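Local structure of DUF2235 domain-containing protein (Pseudomonas aeruginosa, 4O5P) at residues R474-R487 against Q625-F638. The protein is a type VI secretion effector, a phospholipase that probably hydrolyses membrane lipids of target cells through an alpha/beta-hydrolase-type catalytic domain. Sequence-based numbering, arbitrary orientation.
Sequences RRETALITAWRIDR and QIHRDGSARYHQLF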
ATOM      1  N   ARG A 474     -10.505  -4.938  17.429  1.00 15.04           N
ATOM      2  CA  ARG A 474     -11.794  -4.744  18.093  1.00 16.81           C
ATOM      3  C   ARG A 474     -11.667  -3.653  19.160  1.00 15.04           C
ATOM      4  O   ARG A 474     -12.438  -2.674  19.178  1.00 16.89           O
ATOM      5  CB  ARG A 474     -12.284  -6.059  18.741  1.00 19.45           C
ATOM      6  CG  ARG A 474     -13.500  -5.866  19.654  1.00 20.33           C
ATOM      7  CD  ARG A 474     -13.976  -7.119  20.401  1.00 17.00           C
ATOM      8  NE  ARG A 474     -15.211  -6.795  21.136  1.00 17.84           N
ATOM      9  CZ  ARG A 474     -15.822  -7.594  22.011  1.00 23.78           C
ATOM     10  NH1 ARG A 474     -15.335  -8.798  22.309  1.00 20.92           N
ATOM     11  NH2 ARG A 474     -16.931  -7.179  22.606  1.00 24.00           N
ATOM     12  N   ARG A 475     -10.671  -3.803  20.027  1.00 14.84           N
ATOM     13  CA  ARG A 475     -10.529  -2.885  21.156  1.00 14.79           C
ATOM     14  C   ARG A 475     -10.076  -1.468  20.756  1.00 13.71           C
ATOM     15  O   ARG A 475     -10.594  -0.481  21.275  1.00 13.72           O
ATOM     16  CB  ARG A 475      -9.619  -3.500  22.243  1.00 14.78           C
ATOM     17  CG  ARG A 475      -9.601  -2.693  23.554  1.00 21.16           C
ATOM     18  CD  ARG A 475      -8.833  -3.407  24.678  1.00 21.59           C
ATOM     19  NE  ARG A 475      -8.917  -2.664  25.935  1.00 25.09           N
ATOM     20  CZ  ARG A 475      -8.082  -1.682  26.279  1.00 25.71           C
ATOM     21  NH1 ARG A 475      -7.107  -1.330  25.457  1.00 20.40           N
ATOM     22  NH2 ARG A 475      -8.218  -1.044  27.440  1.00 25.24           N
ATOM     23  N   GLU A 476      -9.147  -1.361  19.804  1.00 12.70           N
ATOM     24  CA  GLU A 476      -8.685  -0.052  19.340  1.00 13.46           C
ATOM     25  C   GLU A 476      -9.760   0.680  18.539  1.00 13.26           C
ATOM     26  O   GLU A 476      -9.855   1.922  18.588  1.00 14.43           O
ATOM     27  CB  GLU A 476      -7.380  -0.198  18.534  1.00 15.67           C
ATOM     28  CG  GLU A 476      -6.207  -0.561  19.436  1.00 14.50           C
ATOM     29  CD  GLU A 476      -5.968   0.509  20.489  1.00 15.22           C
ATOM     30  OE1 GLU A 476      -6.133   1.720  20.159  1.00 11.48           O
ATOM     31  OE2 GLU A 476      -5.594   0.144  21.635  1.00 15.17           O
ATOM     32  N   THR A 477     -10.599  -0.090  17.849  1.00 13.27           N
ATOM     33  CA  THR A 477     -11.709   0.506  17.097  1.00 14.16           C
ATOM     34  C   THR A 477     -12.635   1.090  18.128  1.00 13.57           C
ATOM     35  O   THR A 477     -13.122   2.209  17.956  1.00 14.25           O
ATOM     36  CB  THR A 477     -12.471  -0.501  16.248  1.00 11.43           C
ATOM     37  OG1 THR A 477     -11.575  -1.079  15.283  1.00 13.77           O
ATOM     38  CG2 THR A 477     -13.608   0.216  15.471  1.00 14.04           C
ATOM     39  N   ALA A 478     -12.847   0.331  19.207  1.00 13.40           N
ATOM     40  CA  ALA A 478     -13.684   0.801  20.317  1.00 15.62           C
ATOM     41  C   ALA A 478     -13.136   2.081  20.945  1.00 13.79           C
ATOM     42  O   ALA A 478     -13.907   2.971  21.303  1.00 14.45           O
ATOM     43  CB  ALA A 478     -13.841  -0.287  21.370  1.00 14.80           C
ATOM     44  N   LEU A 479     -11.818   2.165  21.099  1.00 13.20           N
ATOM     45  CA  LEU A 479     -11.196   3.357  21.699  1.00 15.17           C
ATOM     46  C   LEU A 479     -11.386   4.615  20.848  1.00 14.08           C
ATOM     47  O   LEU A 479     -11.822   5.673  21.345  1.00 14.09           O
ATOM     48  CB  LEU A 479      -9.710   3.103  21.988  1.00 16.29           C
ATOM     49  CG  LEU A 479      -8.840   4.257  22.488  1.00 15.76           C
ATOM     50  CD1 LEU A 479      -9.448   4.910  23.734  1.00 15.44           C
ATOM     51  CD2 LEU A 479      -7.415   3.739  22.775  1.00 15.88           C
ATOM     52  N   ILE A 480     -11.090   4.514  19.559  1.00 14.11           N
ATOM     53  CA  ILE A 480     -11.267   5.700  18.725  1.00 14.65           C
ATOM     54  C   ILE A 480     -12.763   6.045  18.555  1.00 15.46           C
ATOM     55  O   ILE A 480     -13.130   7.218  18.459  1.00 12.38           O
ATOM     56  CB  ILE A 480     -10.507   5.589  17.385  1.00 11.85           C
ATOM     57  CG1 ILE A 480     -10.419   6.958  16.712  1.00 11.46           C
ATOM     58  CG2 ILE A 480     -11.158   4.572  16.484  1.00 15.82           C
ATOM     59  CD1 ILE A 480      -9.498   7.011  15.473  1.00 14.00           C
ATOM     60  N   THR A 481     -13.622   5.026  18.562  1.00 13.79           N
ATOM     61  CA  THR A 481     -15.068   5.274  18.588  1.00 15.70           C
ATOM     62  C   THR A 481     -15.434   6.086  19.834  1.00 15.62           C
ATOM     63  O   THR A 481     -16.142   7.096  19.742  1.00 16.15           O
ATOM     64  CB  THR A 481     -15.872   3.957  18.602  1.00 17.21           C
ATOM     65  OG1 THR A 481     -15.666   3.248  17.369  1.00 17.55           O
ATOM     66  CG2 THR A 481     -17.379   4.246  18.771  1.00 15.69           C
ATOM     67  N   ALA A 482     -14.953   5.637  20.997  1.00 15.10           N
ATOM     68  CA  ALA A 482     -15.177   6.354  22.255  1.00 16.90           C
ATOM     69  C   ALA A 482     -14.744   7.813  22.152  1.00 16.37           C
ATOM     70  O   ALA A 482     -15.467   8.701  22.593  1.00 15.69           O
ATOM     71  CB  ALA A 482     -14.457   5.663  23.417  1.00 14.53           C
ATOM     72  N   TRP A 483     -13.577   8.064  21.559  1.00 14.25           N
ATOM     73  CA  TRP A 483     -13.119   9.442  21.353  1.00 17.31           C
ATOM     74  C   TRP A 483     -14.035  10.244  20.424  1.00 14.53           C
ATOM     75  O   TRP A 483     -14.289  11.428  20.667  1.00 14.83           O
ATOM     76  CB  TRP A 483     -11.698   9.445  20.793  1.00 16.41           C
ATOM     77  CG  TRP A 483     -11.151  10.809  20.452  1.00 13.96           C
ATOM     78  CD1 TRP A 483     -10.439  11.637  21.276  1.00 16.24           C
ATOM     79  CD2 TRP A 483     -11.220  11.473  19.182  1.00 15.17           C
ATOM     80  NE1 TRP A 483     -10.064  12.782  20.590  1.00 15.44           N
ATOM     81  CE2 TRP A 483     -10.542  12.708  19.309  1.00 15.59           C
ATOM     82  CE3 TRP A 483     -11.812  11.152  17.952  1.00 15.54           C
ATOM     83  CZ2 TRP A 483     -10.435  13.617  18.256  1.00 14.81           C
ATOM     84  CZ3 TRP A 483     -11.694  12.048  16.904  1.00 15.80           C
ATOM     85  CH2 TRP A 483     -11.008  13.265  17.063  1.00 17.53           C
ATOM     86  N   ARG A 484     -14.523   9.603  19.363  1.00 15.88           N
ATOM     87  CA  ARG A 484     -15.464  10.254  18.445  1.00 15.99           C
ATOM     88  C   ARG A 484     -16.805  10.564  19.104  1.00 14.71           C
ATOM     89  O   ARG A 484     -17.438  11.547  18.745  1.00 17.94           O
ATOM     90  CB  ARG A 484     -15.715   9.413  17.183  1.00 13.05           C
ATOM     91  CG  ARG A 484     -14.530   9.298  16.253  1.00 18.45           C
ATOM     92  CD  ARG A 484     -14.750   8.190  15.207  1.00 16.95           C
ATOM     93  NE  ARG A 484     -13.505   8.007  14.463  1.00 22.15           N
ATOM     94  CZ  ARG A 484     -13.106   6.849  13.965  1.00 15.99           C
ATOM     95  NH1 ARG A 484     -13.863   5.769  14.101  1.00 16.15           N
ATOM     96  NH2 ARG A 484     -11.956   6.782  13.326  1.00 21.54           N
ATOM     97  N   ILE A 485     -17.255   9.737  20.047  1.00 14.71           N
ATOM     98  CA  ILE A 485     -18.550  10.016  20.687  1.00 16.67           C
ATOM     99  C   ILE A 485     -18.523  11.423  21.326  1.00 20.54           C
ATOM    100  O   ILE A 485     -19.521  12.159  21.301  1.00 15.95           O
ATOM    101  CB  ILE A 485     -18.941   8.942  21.730  1.00 16.02           C
ATOM    102  CG1 ILE A 485     -19.242   7.605  21.044  1.00 15.14           C
ATOM    103  CG2 ILE A 485     -20.169   9.380  22.538  1.00 16.57           C
ATOM    104  CD1 ILE A 485     -19.278   6.429  22.023  1.00 17.97           C
ATOM    105  N   ASP A 486     -17.376  11.802  21.883  1.00 17.20           N
ATOM    106  CA  ASP A 486     -17.252  13.156  22.407  1.00 19.82           C
ATOM    107  C   ASP A 486     -16.892  14.185  21.340  1.00 18.99           C
ATOM    108  O   ASP A 486     -17.617  15.156  21.172  1.00 20.89           O
ATOM    109  CB  ASP A 486     -16.290  13.236  23.593  1.00 18.39           C
ATOM    110  CG  ASP A 486     -16.280  14.605  24.224  1.00 21.66           C
ATOM    111  OD1 ASP A 486     -15.465  15.458  23.791  1.00 20.29           O
ATOM    112  OD2 ASP A 486     -17.100  14.838  25.143  1.00 18.64           O
ATOM    113  N   ARG A 487     -15.789  13.988  20.616  1.00 18.00           N
ATOM    114  CA  ARG A 487     -15.319  15.021  19.691  1.00 17.04           C
ATOM    115  C   ARG A 487     -16.171  15.216  18.417  1.00 18.05           C
ATOM    116  O   ARG A 487     -16.157  16.292  17.831  1.00 16.66           O
ATOM    117  CB  ARG A 487     -13.857  14.773  19.290  1.00 15.68           C
ATOM    118  CG  ARG A 487     -12.812  15.475  20.166  1.00 17.86           C
ATOM    119  CD  ARG A 487     -12.764  14.975  21.624  1.00 19.16           C
ATOM    120  NE  ARG A 487     -11.587  15.548  22.291  1.00 19.57           N
ATOM    121  CZ  ARG A 487     -11.624  16.305  23.385  1.00 20.60           C
ATOM    122  NH1 ARG A 487     -12.789  16.582  23.982  1.00 21.42           N
ATOM    123  NH2 ARG A 487     -10.501  16.798  23.877  1.00 13.78           N
ATOM    124  N   GLN A 625     -21.419  -4.285  18.059  1.00 16.82           N
ATOM    125  CA  GLN A 625     -20.273  -4.447  18.953  1.00 19.69           C
ATOM    126  C   GLN A 625     -19.488  -3.131  19.060  1.00 15.60           C
ATOM    127  O   GLN A 625     -19.077  -2.732  20.149  1.00 16.57           O
ATOM    128  CB  GLN A 625     -19.377  -5.587  18.460  1.00 18.95           C
ATOM    129  CG  GLN A 625     -18.299  -6.036  19.454  1.00 21.47           C
ATOM    130  CD  GLN A 625     -17.623  -7.312  18.999  1.00 20.38           C
ATOM    131  OE1 GLN A 625     -18.119  -8.417  19.243  1.00 22.50           O
ATOM    132  NE2 GLN A 625     -16.502  -7.167  18.306  1.00 19.54           N
ATOM    133  N   ILE A 626     -19.293  -2.451  17.933  1.00 14.05           N
ATOM    134  CA  ILE A 626     -18.564  -1.191  17.948  1.00 14.26           C
ATOM    135  C   ILE A 626     -19.329  -0.145  18.771  1.00 15.43           C
ATOM    136  O   ILE A 626     -18.744   0.564  19.582  1.00 15.70           O
ATOM    137  CB  ILE A 626     -18.292  -0.683  16.522  1.00 13.09           C
ATOM    138  CG1 ILE A 626     -17.232  -1.564  15.849  1.00 12.99           C
ATOM    139  CG2 ILE A 626     -17.773   0.768  16.531  1.00 15.86           C
ATOM    140  CD1 ILE A 626     -17.101  -1.340  14.342  1.00 11.22           C
ATOM    141  N   HIS A 627     -20.634  -0.070  18.563  1.00 12.54           N
ATOM    142  CA  HIS A 627     -21.460   0.876  19.299  1.00 16.94           C
ATOM    143  C   HIS A 627     -21.374   0.619  20.803  1.00 15.16           C
ATOM    144  O   HIS A 627     -21.110   1.538  21.580  1.00 16.50           O
ATOM    145  CB  HIS A 627     -22.899   0.785  18.809  1.00 12.68           C
ATOM    146  CG  HIS A 627     -23.702   2.016  19.059  1.00 17.29           C
ATOM    147  ND1 HIS A 627     -24.222   2.323  20.297  1.00 14.63           N
ATOM    148  CD2 HIS A 627     -24.103   3.003  18.222  1.00 14.22           C
ATOM    149  CE1 HIS A 627     -24.907   3.452  20.212  1.00 16.12           C
ATOM    150  NE2 HIS A 627     -24.852   3.884  18.966  1.00 15.74           N
ATOM    151  N   ARG A 628     -21.562  -0.635  21.205  1.00 17.70           N
ATOM    152  CA  ARG A 628     -21.478  -1.015  22.628  1.00 18.19           C
ATOM    153  C   ARG A 628     -20.106  -0.839  23.301  1.00 15.13           C
ATOM    154  O   ARG A 628     -20.015  -0.176  24.356  1.00 16.93           O
ATOM    155  CB  ARG A 628     -21.971  -2.455  22.820  1.00 21.72           C
ATOM    156  CG  ARG A 628     -23.385  -2.670  22.320  1.00 22.36           C
ATOM    157  CD  ARG A 628     -23.929  -4.016  22.771  0.30 25.90           C
ATOM    158  NE  ARG A 628     -24.635  -4.726  21.707  0.34 27.78           N
ATOM    159  CZ  ARG A 628     -25.844  -4.398  21.264  1.00 32.32           C
ATOM    160  NH1 ARG A 628     -26.484  -3.358  21.783  1.00 35.53           N
ATOM    161  NH2 ARG A 628     -26.419  -5.104  20.298  1.00 39.51           N
ATOM    162  N   ASP A 629     -19.066  -1.463  22.734  1.00 12.78           N
ATOM    163  CA  ASP A 629     -17.682  -1.303  23.217  1.00 14.64           C
ATOM    164  C   ASP A 629     -17.310   0.180  23.269  1.00 17.07           C
ATOM    165  O   ASP A 629     -16.785   0.672  24.275  1.00 16.85           O
ATOM    166  CB  ASP A 629     -16.635  -1.983  22.301  1.00 11.50           C
ATOM    167  CG  ASP A 629     -16.774  -3.509  22.194  1.00 17.63           C
ATOM    168  OD1 ASP A 629     -17.581  -4.148  22.910  1.00 14.06           O
ATOM    169  OD2 ASP A 629     -16.038  -4.079  21.350  1.00 14.77           O
ATOM    170  N   GLY A 630     -17.538   0.875  22.157  1.00 12.94           N
ATOM    171  CA  GLY A 630     -17.305   2.306  22.079  1.00 13.90           C
ATOM    172  C   GLY A 630     -17.947   3.128  23.192  1.00 15.85           C
ATOM    173  O   GLY A 630     -17.279   3.937  23.853  1.00 17.20           O
ATOM    174  N   SER A 631     -19.241   2.934  23.409  1.00 13.55           N
ATOM    175  CA  SER A 631     -19.941   3.664  24.464  1.00 15.96           C
ATOM    176  C   SER A 631     -19.358   3.358  25.864  1.00 19.00           C
ATOM    177  O   SER A 631     -19.082   4.288  26.693  1.00 21.08           O
ATOM    178  CB  SER A 631     -21.428   3.313  24.406  1.00 17.62           C
ATOM    179  OG  SER A 631     -21.967   3.666  23.143  1.00 19.99           O
ATOM    180  N   ALA A 632     -19.158   2.092  26.140  1.00 16.51           N
ATOM    181  CA  ALA A 632     -18.556   1.665  27.399  1.00 21.40           C
ATOM    182  C   ALA A 632     -17.201   2.314  27.643  1.00 20.75           C
ATOM    183  O   ALA A 632     -17.000   2.907  28.656  1.00 23.27           O
ATOM    184  CB  ALA A 632     -18.492   0.141  27.516  1.00 19.95           C
ATOM    185  N   ARG A 633     -16.334   2.274  26.644  1.00 21.77           N
ATOM    186  CA  ARG A 633     -15.061   2.983  26.706  1.00 20.71           C
ATOM    187  C   ARG A 633     -15.172   4.487  26.848  1.00 21.09           C
ATOM    188  O   ARG A 633     -14.447   5.057  27.566  1.00 21.94           O
ATOM    189  CB  ARG A 633     -14.111   2.619  25.584  1.00 19.34           C
ATOM    190  CG  ARG A 633     -12.753   3.243  25.745  1.00 20.09           C
ATOM    191  CD  ARG A 633     -11.875   2.397  26.632  1.00 22.76           C
ATOM    192  NE  ARG A 633     -10.570   2.936  26.908  1.00 36.35           N
ATOM    193  CZ  ARG A 633      -9.409   2.469  26.468  1.00 25.31           C
ATOM    194  NH1 ARG A 633      -9.328   1.426  25.680  1.00 29.08           N
ATOM    195  NH2 ARG A 633      -8.311   3.078  26.846  1.00 25.37           N
ATOM    196  N   TYR A 634     -16.118   5.100  26.180  1.00 21.03           N
ATOM    197  CA  TYR A 634     -16.419   6.488  26.382  1.00 20.44           C
ATOM    198  C   TYR A 634     -16.508   6.831  27.839  1.00 18.67           C
ATOM    199  O   TYR A 634     -15.995   7.815  28.218  1.00 18.67           O
ATOM    200  CB  TYR A 634     -17.726   6.921  25.732  1.00 20.12           C
ATOM    201  CG  TYR A 634     -18.209   8.314  26.116  1.00 21.01           C
ATOM    202  CD1 TYR A 634     -17.763   9.425  25.470  1.00 18.74           C
ATOM    203  CD2 TYR A 634     -19.077   8.482  27.148  1.00 20.87           C
ATOM    204  CE1 TYR A 634     -18.227  10.668  25.781  1.00 19.61           C
ATOM    205  CE2 TYR A 634     -19.530   9.718  27.492  1.00 27.47           C
ATOM    206  CZ  TYR A 634     -19.094  10.820  26.815  1.00 24.98           C
ATOM    207  OH  TYR A 634     -19.565  11.996  27.174  1.00 23.34           O
ATOM    208  N   HIS A 635     -17.269   6.047  28.579  1.00 22.08           N
ATOM    209  CA  HIS A 635     -17.437   6.344  30.015  1.00 24.83           C
ATOM    210  C   HIS A 635     -16.184   6.226  30.895  1.00 26.06           C
ATOM    211  O   HIS A 635     -16.193   6.660  32.052  1.00 23.83           O
ATOM    212  CB  HIS A 635     -18.597   5.548  30.608  1.00 24.06           C
ATOM    213  CG  HIS A 635     -19.917   5.900  29.998  1.00 25.43           C
ATOM    214  ND1 HIS A 635     -20.476   7.154  30.117  1.00 26.12           N
ATOM    215  CD2 HIS A 635     -20.773   5.174  29.243  1.00 20.06           C
ATOM    216  CE1 HIS A 635     -21.627   7.181  29.470  1.00 27.32           C
ATOM    217  NE2 HIS A 635     -21.822   5.997  28.917  1.00 22.81           N
ATOM    218  N   GLN A 636     -15.109   5.656  30.360  1.00 21.95           N
ATOM    219  CA  GLN A 636     -13.851   5.630  31.085  1.00 24.45           C
ATOM    220  C   GLN A 636     -12.898   6.665  30.520  1.00 25.60           C
ATOM    221  O   GLN A 636     -11.895   7.007  31.144  1.00 24.19           O
ATOM    222  CB  GLN A 636     -13.243   4.232  31.043  1.00 28.08           C
ATOM    223  CG  GLN A 636     -13.614   3.429  32.292  1.00 39.19           C
ATOM    224  CD  GLN A 636     -13.898   1.978  32.000  1.00 44.81           C
ATOM    225  OE1 GLN A 636     -13.520   1.461  30.944  1.00 48.06           O
ATOM    226  NE2 GLN A 636     -14.563   1.304  32.939  1.00 39.98           N
ATOM    227  N   LEU A 637     -13.231   7.176  29.339  1.00 20.54           N
ATOM    228  CA  LEU A 637     -12.416   8.182  28.672  1.00 18.53           C
ATOM    229  C   LEU A 637     -12.739   9.592  29.190  1.00 21.31           C
ATOM    230  O   LEU A 637     -11.836  10.397  29.469  1.00 20.12           O
ATOM    231  CB  LEU A 637     -12.658   8.110  27.159  1.00 23.64           C
ATOM    232  CG  LEU A 637     -11.468   8.460  26.260  1.00 24.73           C
ATOM    233  CD1 LEU A 637     -10.201   7.805  26.782  1.00 21.58           C
ATOM    234  CD2 LEU A 637     -11.703   8.024  24.828  1.00 19.40           C
ATOM    235  N   PHE A 638     -14.035   9.873  29.322  1.00 18.91           N
ATOM    236  CA  PHE A 638     -14.533  11.180  29.720  1.00 23.28           C
ATOM    237  C   PHE A 638     -15.400  11.006  30.965  1.00 22.04           C
ATOM    238  O   PHE A 638     -16.123  10.017  31.084  1.00 23.53           O
ATOM    239  CB  PHE A 638     -15.359  11.830  28.584  1.00 22.91           C
ATOM    240  CG  PHE A 638     -14.586  12.029  27.306  1.00 25.18           C
ATOM    241  CD1 PHE A 638     -14.508  11.012  26.357  1.00 22.04           C
ATOM    242  CD2 PHE A 638     -13.924  13.222  27.060  1.00 20.71           C
ATOM    243  CE1 PHE A 638     -13.785  11.200  25.188  1.00 22.38           C
ATOM    244  CE2 PHE A 638     -13.200  13.406  25.906  1.00 19.18           C
ATOM    245  CZ  PHE A 638     -13.134  12.391  24.963  1.00 24.66           C
TER
HETATM  246  O   HOH W   1     -15.174  -2.817  18.987  1.00 12.43           O
HETATM  247  O   HOH W   2     -11.728   0.281  24.159  1.00 17.76           O
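R474 CG lies anti to the backbone N (chi1 170°) and the chain runs extended from CG to NE, bringing the guanidinium to D629. The grip is side-on: R474 NE donates to D629 OD2 at 2.8 Å and R474 NH2 to D629 OD1 at 3.1 Å, both on the syn side. The Q625 amide stacks over one guanidinium face, and a water joins D629 OD2 to R474 O.

Further along, the helices cross at -64° with axes 7.4 Å apart; the small residues A478, A482 and G630 line the closest part, consistent with that short distance. G630 CA approaches A478 O at 3.5 Å in a CA-H...O contact, while A482 CB fits as a knob among G630, R633, Y634 and L637. R633, bent at chi2, is the reciprocal knob among R475, A478, L479 and A482, with L479 CD1 over the centre of one guanidinium face and Q463 as main polar partner. R475 NH2 and R633 NH1, both donors, lie 3.2 Å apart without a hydrogen bond; a water links R633 NH1 to R475 O. At the other end D486 CB makes a CH-pi contact with the F638 ring, and its carboxylate, held by R487, K495 and D642 N, stacks nearly parallel to that ring.

Around this buried crossing of helices 469-487 and 616-637, helix 571-587 packs on I485, and helix 649-657 touches L479 and R633 and supplies D656 to W483 and R487.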